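Local coordinates for CRISPR-associated protein, Cse2 family (Thermobifida fusca, PDB 4H79) that probably binds nucleic acid as the small Cse2 (CasB) subunit of the type I-E CRISPR Cascade surveillance complex, at residues 43-47 with 92-97; 29-35 with 102-108; 134-138 with 150-154. One frame throughout, in Å; residues are numbered along the deposited sequence.

Contact 1 (43-47 with 92-97)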
loop_
_atom_site.group_PDB
_atom_site.type_symbol
_atom_site.label_atom_id
_atom_site.label_comp_id
_atom_site.label_asym_id
_atom_site.label_seq_id
_atom_site.Cartn_x
_atom_site.Cartn_y
_atom_site.Cartn_z
ATOM N N LEU A 43 1.198 1.548 -14.779
ATOM C CA LEU A 43 1.173 2.465 -13.619
ATOM C C LEU A 43 0.287 3.674 -13.951
ATOM O O LEU A 43 -0.532 4.080 -13.075
ATOM C CB LEU A 43 2.603 2.977 -13.342
ATOM C CG LEU A 43 3.503 1.870 -12.789
ATOM C CD1 LEU A 43 4.905 2.423 -12.601
ATOM C CD2 LEU A 43 2.963 1.308 -11.443
ATOM N N ALA A 44 0.367 4.222 -15.183
ATOM C CA ALA A 44 -0.500 5.376 -15.546
ATOM C C ALA A 44 -1.969 4.994 -15.505
ATOM O O ALA A 44 -2.854 5.777 -15.016
ATOM C CB ALA A 44 -0.187 5.853 -16.968
ATOM N N ARG A 45 -2.292 3.817 -16.050
ATOM C CA ARG A 45 -3.739 3.374 -16.005
ATOM C C ARG A 45 -4.250 3.143 -14.571
ATOM O O ARG A 45 -5.424 3.469 -14.259
ATOM C CB ARG A 45 -3.925 2.090 -16.833
ATOM C CG ARG A 45 -3.803 2.387 -18.352
ATOM C CD ARG A 45 -3.731 1.113 -19.200
ATOM N NE ARG A 45 -5.084 0.596 -19.351
ATOM C CZ ARG A 45 -5.384 -0.661 -19.693
ATOM N NH1 ARG A 45 -4.417 -1.552 -19.929
ATOM N NH2 ARG A 45 -6.659 -1.029 -19.786
ATOM N N LEU A 46 -3.386 2.581 -13.711
ATOM C CA LEU A 46 -3.716 2.440 -12.289
ATOM C C LEU A 46 -4.015 3.806 -11.626
ATOM O O LEU A 46 -5.033 3.947 -10.906
ATOM C CB LEU A 46 -2.602 1.778 -11.524
ATOM C CG LEU A 46 -2.519 0.231 -11.764
ATOM C CD1 LEU A 46 -1.174 -0.283 -11.319
ATOM C CD2 LEU A 46 -3.676 -0.515 -11.115
ATOM N N ARG A 47 -3.157 4.820 -11.877
ATOM C CA ARG A 47 -3.503 6.141 -11.388
ATOM C C ARG A 47 -4.815 6.699 -11.928
ATOM O O ARG A 47 -5.579 7.331 -11.211
ATOM C CB ARG A 47 -2.348 7.136 -11.697
ATOM C CG ARG A 47 -1.084 6.803 -10.824
ATOM C CD ARG A 47 -0.020 7.962 -11.075
ATOM N NE ARG A 47 0.356 8.127 -12.522
ATOM C CZ ARG A 47 1.370 7.462 -13.115
ATOM N NH1 ARG A 47 2.069 6.567 -12.408
ATOM N NH2 ARG A 47 1.685 7.709 -14.377
ATOM N N LEU A 92 -1.746 -1.656 -5.192
ATOM C CA LEU A 92 -1.141 -1.384 -6.525
ATOM C C LEU A 92 -1.398 0.027 -6.979
ATOM O O LEU A 92 -0.490 0.665 -7.563
ATOM C CB LEU A 92 -1.706 -2.338 -7.594
ATOM C CG LEU A 92 -0.828 -3.570 -7.889
ATOM C CD1 LEU A 92 0.507 -3.205 -8.545
ATOM C CD2 LEU A 92 -0.540 -4.301 -6.660
ATOM N N THR A 93 -2.623 0.520 -6.722
ATOM C CA THR A 93 -2.974 1.948 -7.149
ATOM C C THR A 93 -2.136 2.906 -6.351
ATOM O O THR A 93 -1.578 3.895 -6.893
ATOM C CB THR A 93 -4.477 2.200 -6.855
ATOM O OG1 THR A 93 -5.233 1.247 -7.647
ATOM C CG2 THR A 93 -4.882 3.632 -7.258
ATOM N N LEU A 94 -2.029 2.679 -5.016
ATOM C CA LEU A 94 -1.165 3.556 -4.187
ATOM C C LEU A 94 0.289 3.509 -4.687
ATOM O O LEU A 94 0.971 4.549 -4.791
ATOM C CB LEU A 94 -1.210 3.161 -2.675
ATOM C CG LEU A 94 -2.571 3.412 -2.002
ATOM C CD1 LEU A 94 -2.582 2.800 -0.625
ATOM C CD2 LEU A 94 -2.835 4.955 -1.913
ATOM N N TYR A 95 0.801 2.315 -4.944
ATOM C CA TYR A 95 2.179 2.243 -5.446
ATOM C C TYR A 95 2.366 3.062 -6.755
ATOM O O TYR A 95 3.419 3.735 -6.956
ATOM C CB TYR A 95 2.588 0.726 -5.692
ATOM C CG TYR A 95 3.917 0.702 -6.442
ATOM C CD1 TYR A 95 5.124 1.033 -5.763
ATOM C CD2 TYR A 95 3.969 0.393 -7.839
ATOM C CE1 TYR A 95 6.340 1.117 -6.461
ATOM C CE2 TYR A 95 5.181 0.407 -8.525
ATOM C CZ TYR A 95 6.350 0.782 -7.825
ATOM O OH TYR A 95 7.567 0.814 -8.483
ATOM N N ALA A 96 1.386 2.950 -7.681
ATOM C CA ALA A 96 1.446 3.712 -8.958
ATOM C C ALA A 96 1.533 5.214 -8.726
ATOM O O ALA A 96 2.233 5.931 -9.437
ATOM C CB ALA A 96 0.212 3.378 -9.815
ATOM N N ILE A 97 0.787 5.685 -7.743
ATOM C CA ILE A 97 0.848 7.117 -7.371
ATOM C C ILE A 97 2.202 7.434 -6.750
ATOM O O ILE A 97 2.868 8.417 -7.130
ATOM C CB ILE A 97 -0.254 7.411 -6.320
ATOM C CG1 ILE A 97 -1.640 7.346 -6.989
ATOM C CG2 ILE A 97 -0.046 8.833 -5.712
ATOM C CD1 ILE A 97 -2.747 7.218 -5.973
HETATM O O HOH W 1 -6.570 1.973 -9.907
#
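Leu-43 starts the contact by laying its CD2 methyl obliquely against the ring of Tyr-95, 3.8 Å from CE2, while the same methyl also meets CA and CB of Ala-96. Its carbonyl takes part too: the CB of Ala-96 sits 3.4 Å from Leu-43 O, and the CA atoms of Leu-43 and Ala-96 are 4.8 Å apart, with only the alanine methyl against the Leu-43 carbonyl. One turn on, the bond from CA to CB of Leu-46 is directed toward helix 80-99. Its CB packs on the CB of Ala-96 at 3.7 Å, and CD1 reaches past it to the carbonyl oxygen and CB of Leu-92. This is steep helix-on-helix packing inside the all-helical Cse2 fold: the short axes pass 8.3 Å apart at a crossing angle of -112°, with small Ala-96 at the close approach. Leu-46 O lies 3.7 Å from the CG2 methyl of Thr-93, and one water ties this edge together by donating to both Leu-46 O and Thr-93 OG1; that hydroxyl is also hydrogen-bonded to His-89 O in its own helix. Arg-47 closes the other edge. Its CG rests on the backbone of Ala-96 and on CG1 of Ile-97, and a bend at chi3 (-57°) folds the chain back, bringing NH1 to Ala-96 O at 3.0 Å. The bond is fairly straight at the hydrogen, and the oxygen lies near the guanidinium plane, although the donor stands above the carbonyl plane. Over one guanidinium face lie Leu-43 O and the CA of Ala-44, from Arg-47's own helix.

Contact 2 (29-35 with 102-108). With EDO (1,2-ethanediol), chain C.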
loop_
_atom_site.group_PDB
_atom_site.type_symbol
_atom_site.label_atom_id
_atom_site.label_comp_id
_atom_site.label_asym_id
_atom_site.label_seq_id
_atom_site.Cartn_x
_atom_site.Cartn_y
_atom_site.Cartn_z
ATOM N N GLN A 29 7.794 -2.441 -10.964
ATOM C CA GLN A 29 8.814 -1.488 -10.547
ATOM C C GLN A 29 10.113 -1.653 -11.391
ATOM O O GLN A 29 10.724 -0.644 -11.838
ATOM C CB GLN A 29 9.166 -1.708 -9.044
ATOM C CG GLN A 29 10.263 -0.768 -8.525
ATOM C CD GLN A 29 10.232 -0.743 -6.986
ATOM O OE1 GLN A 29 9.834 0.249 -6.423
ATOM N NE2 GLN A 29 10.648 -1.846 -6.314
ATOM N N GLU A 30 10.539 -2.898 -11.605
ATOM C CA GLU A 30 11.769 -3.128 -12.414
ATOM C C GLU A 30 11.515 -2.689 -13.872
ATOM O O GLU A 30 12.370 -2.063 -14.522
ATOM C CB GLU A 30 12.112 -4.639 -12.303
ATOM C CG GLU A 30 13.237 -5.090 -13.178
ATOM C CD GLU A 30 14.566 -4.460 -12.772
ATOM O OE1 GLU A 30 14.632 -3.694 -11.749
ATOM O OE2 GLU A 30 15.538 -4.749 -13.479
ATOM N N GLY A 31 10.321 -2.994 -14.392
ATOM C CA GLY A 31 9.929 -2.551 -15.765
ATOM C C GLY A 31 9.948 -0.992 -15.824
ATOM O O GLY A 31 10.455 -0.413 -16.791
ATOM N N TYR A 32 9.468 -0.300 -14.785
ATOM C CA TYR A 32 9.461 1.173 -14.799
ATOM C C TYR A 32 10.866 1.721 -14.775
ATOM O O TYR A 32 11.152 2.728 -15.432
ATOM C CB TYR A 32 8.695 1.747 -13.576
ATOM C CG TYR A 32 8.439 3.237 -13.619
ATOM C CD1 TYR A 32 7.601 3.776 -14.590
ATOM C CD2 TYR A 32 8.991 4.112 -12.651
ATOM C CE1 TYR A 32 7.334 5.123 -14.646
ATOM C CE2 TYR A 32 8.701 5.484 -12.681
ATOM C CZ TYR A 32 7.868 5.985 -13.685
ATOM O OH TYR A 32 7.541 7.332 -13.806
ATOM N N ARG A 33 11.724 1.075 -13.981
ATOM C CA ARG A 33 13.157 1.382 -13.910
ATOM C C ARG A 33 13.835 1.314 -15.287
ATOM O O ARG A 33 14.631 2.208 -15.637
ATOM C CB ARG A 33 13.896 0.436 -12.936
ATOM C CG ARG A 33 15.335 0.900 -12.719
ATOM C CD ARG A 33 16.119 -0.023 -11.779
ATOM N NE ARG A 33 16.344 -1.349 -12.383
ATOM C CZ ARG A 33 17.335 -1.651 -13.233
ATOM N NH1 ARG A 33 18.236 -0.721 -13.584
ATOM N NH2 ARG A 33 17.450 -2.902 -13.724
ATOM N N LEU A 34 13.517 0.248 -16.042
ATOM C CA LEU A 34 13.971 0.060 -17.437
ATOM C C LEU A 34 13.201 0.932 -18.457
ATOM O O LEU A 34 13.478 0.862 -19.632
ATOM C CB LEU A 34 13.895 -1.417 -17.846
ATOM C CG LEU A 34 14.876 -2.321 -17.025
ATOM C CD1 LEU A 34 14.691 -3.815 -17.313
ATOM C CD2 LEU A 34 16.361 -1.920 -17.165
ATOM N N ASP A 35 12.243 1.743 -18.024
ATOM C CA ASP A 35 11.430 2.548 -18.955
ATOM C C ASP A 35 10.677 1.643 -19.942
ATOM O O ASP A 35 10.442 2.014 -21.083
ATOM C CB ASP A 35 12.288 3.598 -19.692
ATOM C CG ASP A 35 11.474 4.820 -20.147
ATOM O OD1 ASP A 35 10.433 5.175 -19.529
ATOM O OD2 ASP A 35 11.878 5.443 -21.149
ATOM N N ARG A 102 9.414 9.149 -10.132
ATOM C CA ARG A 102 10.528 8.947 -9.212
ATOM C C ARG A 102 11.438 7.997 -9.950
ATOM O O ARG A 102 11.250 6.800 -9.945
ATOM C CB ARG A 102 10.067 8.380 -7.890
ATOM C CG ARG A 102 9.250 9.353 -6.994
ATOM C CD ARG A 102 9.915 9.733 -5.627
ATOM N NE ARG A 102 10.990 10.640 -5.948
ATOM C CZ ARG A 102 10.928 11.981 -5.898
ATOM N NH1 ARG A 102 11.967 12.704 -6.313
ATOM N NH2 ARG A 102 9.864 12.613 -5.399
ATOM N N ARG A 103 12.407 8.578 -10.631
ATOM C CA ARG A 103 13.306 7.856 -11.534
ATOM C C ARG A 103 14.456 7.295 -10.683
ATOM O O ARG A 103 14.937 6.204 -10.935
ATOM C CB ARG A 103 13.841 8.803 -12.661
ATOM C CG ARG A 103 12.824 9.338 -13.691
ATOM C CD ARG A 103 11.596 8.437 -13.796
ATOM N NE ARG A 103 11.571 7.457 -14.893
ATOM C CZ ARG A 103 10.551 7.326 -15.748
ATOM N NH1 ARG A 103 9.487 8.122 -15.636
ATOM N NH2 ARG A 103 10.573 6.403 -16.708
ATOM N N ASP A 104 14.838 8.028 -9.638
ATOM C CA ASP A 104 16.054 7.719 -8.872
ATOM C C ASP A 104 15.959 6.532 -7.930
ATOM O O ASP A 104 16.934 5.826 -7.768
ATOM C CB ASP A 104 16.465 8.943 -8.098
ATOM C CG ASP A 104 16.207 10.194 -8.881
ATOM O OD1 ASP A 104 15.173 10.852 -8.601
ATOM O OD2 ASP A 104 17.005 10.473 -9.818
ATOM N N ASP A 105 14.794 6.291 -7.337
ATOM C CA ASP A 105 14.716 5.345 -6.276
ATOM C C ASP A 105 13.496 4.395 -6.405
ATOM O O ASP A 105 12.496 4.763 -7.029
ATOM C CB ASP A 105 14.609 6.129 -4.974
ATOM C CG ASP A 105 15.539 5.613 -3.912
ATOM O OD1 ASP A 105 15.770 4.362 -3.873
ATOM O OD2 ASP A 105 16.035 6.460 -3.123
ATOM N N ARG A 106 13.597 3.190 -5.811
ATOM C CA ARG A 106 12.442 2.304 -5.715
ATOM C C ARG A 106 11.497 2.692 -4.567
ATOM O O ARG A 106 11.912 2.711 -3.388
ATOM C CB ARG A 106 12.889 0.857 -5.498
ATOM C CG ARG A 106 13.804 0.298 -6.646
ATOM C CD ARG A 106 14.500 -0.992 -6.218
ATOM N NE ARG A 106 15.124 -1.657 -7.389
ATOM C CZ ARG A 106 16.397 -1.512 -7.791
ATOM N NH1 ARG A 106 17.256 -0.734 -7.137
ATOM N NH2 ARG A 106 16.831 -2.153 -8.861
ATOM N N MET A 107 10.236 2.938 -4.895
ATOM C CA MET A 107 9.255 3.365 -3.833
ATOM C C MET A 107 8.659 2.186 -3.097
ATOM O O MET A 107 8.085 2.317 -2.015
ATOM C CB MET A 107 8.174 4.277 -4.376
ATOM C CG MET A 107 8.734 5.658 -4.826
ATOM S SD MET A 107 9.537 6.532 -3.373
ATOM C CE MET A 107 11.270 6.272 -3.577
ATOM N N HIS A 108 8.822 0.986 -3.655
ATOM C CA HIS A 108 8.495 -0.218 -2.912
ATOM C C HIS A 108 9.777 -0.896 -2.403
ATOM O O HIS A 108 10.596 -1.356 -3.219
ATOM C CB HIS A 108 7.647 -1.193 -3.771
ATOM C CG HIS A 108 7.626 -2.583 -3.228
ATOM N ND1 HIS A 108 7.069 -2.913 -1.996
ATOM C CD2 HIS A 108 8.158 -3.768 -3.748
ATOM C CE1 HIS A 108 7.262 -4.255 -1.750
ATOM N NE2 HIS A 108 7.915 -4.789 -2.818
HETATM C C1 EDO C . 11.659 -4.809 -2.549
HETATM O O1 EDO C . 12.515 -4.622 -1.388
HETATM C C2 EDO C . 12.407 -4.430 -3.827
HETATM O O2 EDO C . 12.701 -3.038 -3.709
HETATM O O HOH W 2 13.544 -2.830 -9.380
#
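Gln-29 and Arg-106 are 7.1 Å apart at their CA atoms, and Arg-33 and Arg-103 are similarly close, so the irregular chain 102-108 runs alongside the last turns of helix 16-33, which ends in a Schellman motif at Asp-35. Gln-29 reaches out almost fully extended, CG trans to the backbone N (chi1 179°), and its amide pairs with the backbone of His-108 through two bonds. His-108 N donates to Gln-29 OE1 at 3.0 Å, Gln-29 NE2 donates to His-108 O at 3.1 Å, and both acceptors are met in the carbonyl plane on a lone pair, which holds the amide flat. The CB of Arg-106 packs against the Gln-29 amide, and its guanidinium stands nearly perpendicular to it. With an alanine in place of Gln-29, the N-H and carbonyl of His-108 would probably lose these mates and a gap would open beneath Arg-106. Glu-30 is gripped side-on by NE and NH2 of Arg-33. Arg-106 NH2 lies 3.9 Å from Glu-30 OE1, a long salt bridge with guanidinium and carboxylate nearly coplanar; a water links Glu-30 OE1 to Arg-106 NE. The shared carboxylate probably offsets the closeness of the two arginines. The guanidinium of poorly ordered Arg-103 lies off-centre over one face of the Tyr-32 ring in a cation-pi contact, Arg-103 CZ 4.2 Å from the ring centroid, and Arg-103 NH2 forms a salt bridge with Asp-35 OD1 at 3.1 Å. Tyr-32 OH is hydrogen-bonded to Ser-101 N. A 1,2-ethanediol, probably from the crystallisation liquor, donates to His-108 O. In this helical fold, side chains at a helix C-terminal end thus fasten the loop between helices 80-99 and 114-119, by amide-to-backbone pairing and a salt-bridge network.

Contact 3 (134-138 with 150-154)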
loop_
_atom_site.group_PDB
_atom_site.type_symbol
_atom_site.label_atom_id
_atom_site.label_comp_id
_atom_site.label_asym_id
_atom_site.label_seq_id
_atom_site.Cartn_x
_atom_site.Cartn_y
_atom_site.Cartn_z
ATOM N N ARG A 134 -3.812 13.401 11.413
ATOM C CA ARG A 134 -4.297 12.801 10.145
ATOM C C ARG A 134 -3.903 11.334 10.019
ATOM O O ARG A 134 -4.687 10.522 9.532
ATOM C CB ARG A 134 -3.827 13.598 8.907
ATOM C CG ARG A 134 -4.591 14.919 8.811
ATOM C CD ARG A 134 -3.957 15.932 7.863
ATOM N NE ARG A 134 -4.384 15.714 6.486
ATOM C CZ ARG A 134 -3.686 15.056 5.561
ATOM N NH1 ARG A 134 -2.492 14.537 5.850
ATOM N NH2 ARG A 134 -4.196 14.930 4.336
ATOM N N PHE A 135 -2.678 11.004 10.441
ATOM C CA PHE A 135 -2.202 9.628 10.381
ATOM C C PHE A 135 -3.062 8.719 11.278
ATOM O O PHE A 135 -3.477 7.610 10.880
ATOM C CB PHE A 135 -0.737 9.548 10.784
ATOM C CG PHE A 135 -0.168 8.159 10.698
ATOM C CD1 PHE A 135 -0.432 7.337 9.597
ATOM C CD2 PHE A 135 0.589 7.659 11.737
ATOM C CE1 PHE A 135 0.089 6.042 9.524
ATOM C CE2 PHE A 135 1.126 6.395 11.660
ATOM C CZ PHE A 135 0.883 5.598 10.556
ATOM N N VAL A 136 -3.347 9.213 12.480
ATOM C CA VAL A 136 -4.187 8.491 13.432
ATOM C C VAL A 136 -5.562 8.233 12.819
ATOM O O VAL A 136 -6.118 7.124 12.955
ATOM C CB VAL A 136 -4.260 9.200 14.826
ATOM C CG1 VAL A 136 -5.423 8.647 15.682
ATOM C CG2 VAL A 136 -2.902 9.053 15.573
ATOM N N GLN A 137 -6.062 9.219 12.085
ATOM C CA GLN A 137 -7.397 9.127 11.495
ATOM C C GLN A 137 -7.475 8.090 10.366
ATOM O O GLN A 137 -8.566 7.520 10.115
ATOM C CB GLN A 137 -7.918 10.506 11.060
ATOM C CG GLN A 137 -8.539 11.305 12.240
ATOM C CD GLN A 137 -9.495 10.464 13.156
ATOM O OE1 GLN A 137 -10.678 10.246 12.829
ATOM N NE2 GLN A 137 -8.983 10.009 14.324
ATOM N N VAL A 138 -6.341 7.803 9.716
ATOM C CA VAL A 138 -6.315 6.809 8.650
ATOM C C VAL A 138 -6.886 5.455 9.156
ATOM O O VAL A 138 -7.729 4.824 8.486
ATOM C CB VAL A 138 -4.911 6.567 8.080
ATOM C CG1 VAL A 138 -4.971 5.445 6.998
ATOM C CG2 VAL A 138 -4.238 7.857 7.479
ATOM N N ARG A 150 -7.686 8.123 2.399
ATOM C CA ARG A 150 -6.810 8.627 3.489
ATOM C C ARG A 150 -5.391 8.164 3.246
ATOM O O ARG A 150 -4.450 8.935 3.444
ATOM C CB ARG A 150 -7.315 8.280 4.887
ATOM C CG ARG A 150 -8.592 9.081 5.206
ATOM C CD ARG A 150 -9.280 8.461 6.412
ATOM N NE ARG A 150 -10.576 9.103 6.638
ATOM C CZ ARG A 150 -11.275 8.981 7.755
ATOM N NH1 ARG A 150 -10.794 8.242 8.764
ATOM N NH2 ARG A 150 -12.453 9.587 7.861
ATOM N N LEU A 151 -5.213 6.918 2.834
ATOM C CA LEU A 151 -3.847 6.446 2.543
ATOM C C LEU A 151 -3.218 7.225 1.363
ATOM O O LEU A 151 -2.023 7.465 1.304
ATOM C CB LEU A 151 -3.859 4.945 2.206
ATOM C CG LEU A 151 -3.945 4.061 3.486
ATOM C CD1 LEU A 151 -4.296 2.597 3.153
ATOM C CD2 LEU A 151 -2.697 4.205 4.407
ATOM N N ARG A 152 -4.016 7.524 0.364
ATOM C CA ARG A 152 -3.502 8.262 -0.811
ATOM C C ARG A 152 -2.854 9.613 -0.374
ATOM O O ARG A 152 -1.791 10.025 -0.881
ATOM C CB ARG A 152 -4.656 8.465 -1.825
ATOM C CG ARG A 152 -4.251 9.249 -3.026
ATOM C CD ARG A 152 -5.429 9.615 -3.981
ATOM N NE ARG A 152 -4.818 10.016 -5.270
ATOM C CZ ARG A 152 -3.983 11.049 -5.484
ATOM N NH1 ARG A 152 -3.472 11.276 -6.720
ATOM N NH2 ARG A 152 -3.653 11.872 -4.489
ATOM N N GLU A 153 -3.496 10.305 0.553
ATOM C CA GLU A 153 -2.954 11.603 1.036
ATOM C C GLU A 153 -1.581 11.392 1.679
ATOM O O GLU A 153 -0.674 12.191 1.504
ATOM C CB GLU A 153 -3.896 12.289 2.060
ATOM C CG GLU A 153 -5.281 12.623 1.479
ATOM C CD GLU A 153 -6.291 13.119 2.545
ATOM O OE1 GLU A 153 -5.954 13.149 3.775
ATOM O OE2 GLU A 153 -7.442 13.492 2.177
ATOM N N ILE A 154 -1.441 10.305 2.441
ATOM C CA ILE A 154 -0.177 9.992 3.133
ATOM C C ILE A 154 0.890 9.611 2.104
ATOM O O ILE A 154 2.020 10.082 2.166
ATOM C CB ILE A 154 -0.351 8.814 4.121
ATOM C CG1 ILE A 154 -1.333 9.191 5.312
ATOM C CG2 ILE A 154 1.007 8.382 4.617
ATOM C CD1 ILE A 154 -0.787 10.313 6.184
#
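Val-138 fits between three side chains of helix 144-160. Its CG1 meets CD2 of Leu-151 at 3.7 Å, the two side chains crossing at about a right angle, while CG2 touches CG1 of Ile-154 at 3.9 Å and the CB of Arg-150. CG1 lies trans to the backbone N (chi1 177°), which sends the two methyls to different neighbours. Polar links border this apolar patch. Arg-134 NH2 forms a salt bridge with Glu-153 OE1 at 2.6 Å, the oxygen approaching the guanidinium obliquely; a bend at chi3 (85°) swings the arginine across to it. At the other end Arg-150 stretches out from CG to NE and gives a weak hydrogen bond from NH1 to Gln-137 O at 2.7 Å. Together these join consecutive helices 129-138 and 144-160 as a near-antiparallel helical hairpin, their local axes 9.8 Å apart and 143° between directions. Outside this first shell, helix 114-119 backs the apolar residues: Phe-135 packs on Leu-114 and Val-118, Ile-154 on Val-118, and Leu-151 on Leu-114. Leu-151 also touches Leu-94 of helix 80-99.

In the fold
Contacts 1 and 2 are neighbours, their centres about 13 Å apart, and Tyr-95 connects them: its OH probably hydrogen-bonds to Gln-29 OE1 at 3.1 Å, and its ring packs on the backbone of His-108. Leu-43 CD1 also packs against Tyr-32 CD1 at 3.6 Å, so the helix at 29-33 backs onto both segments of contact 1. Helix 80-99 then carries the packing on to contact 3, about 18 Å from contact 1 between centres, where Leu-94 CD2 meets Arg-152 CA at 3.5 Å. Contacts 2 and 3 do not touch; their nearest atoms are about 10 Å apart. The 1,2-ethanediol sits at contact 2, beside His-108.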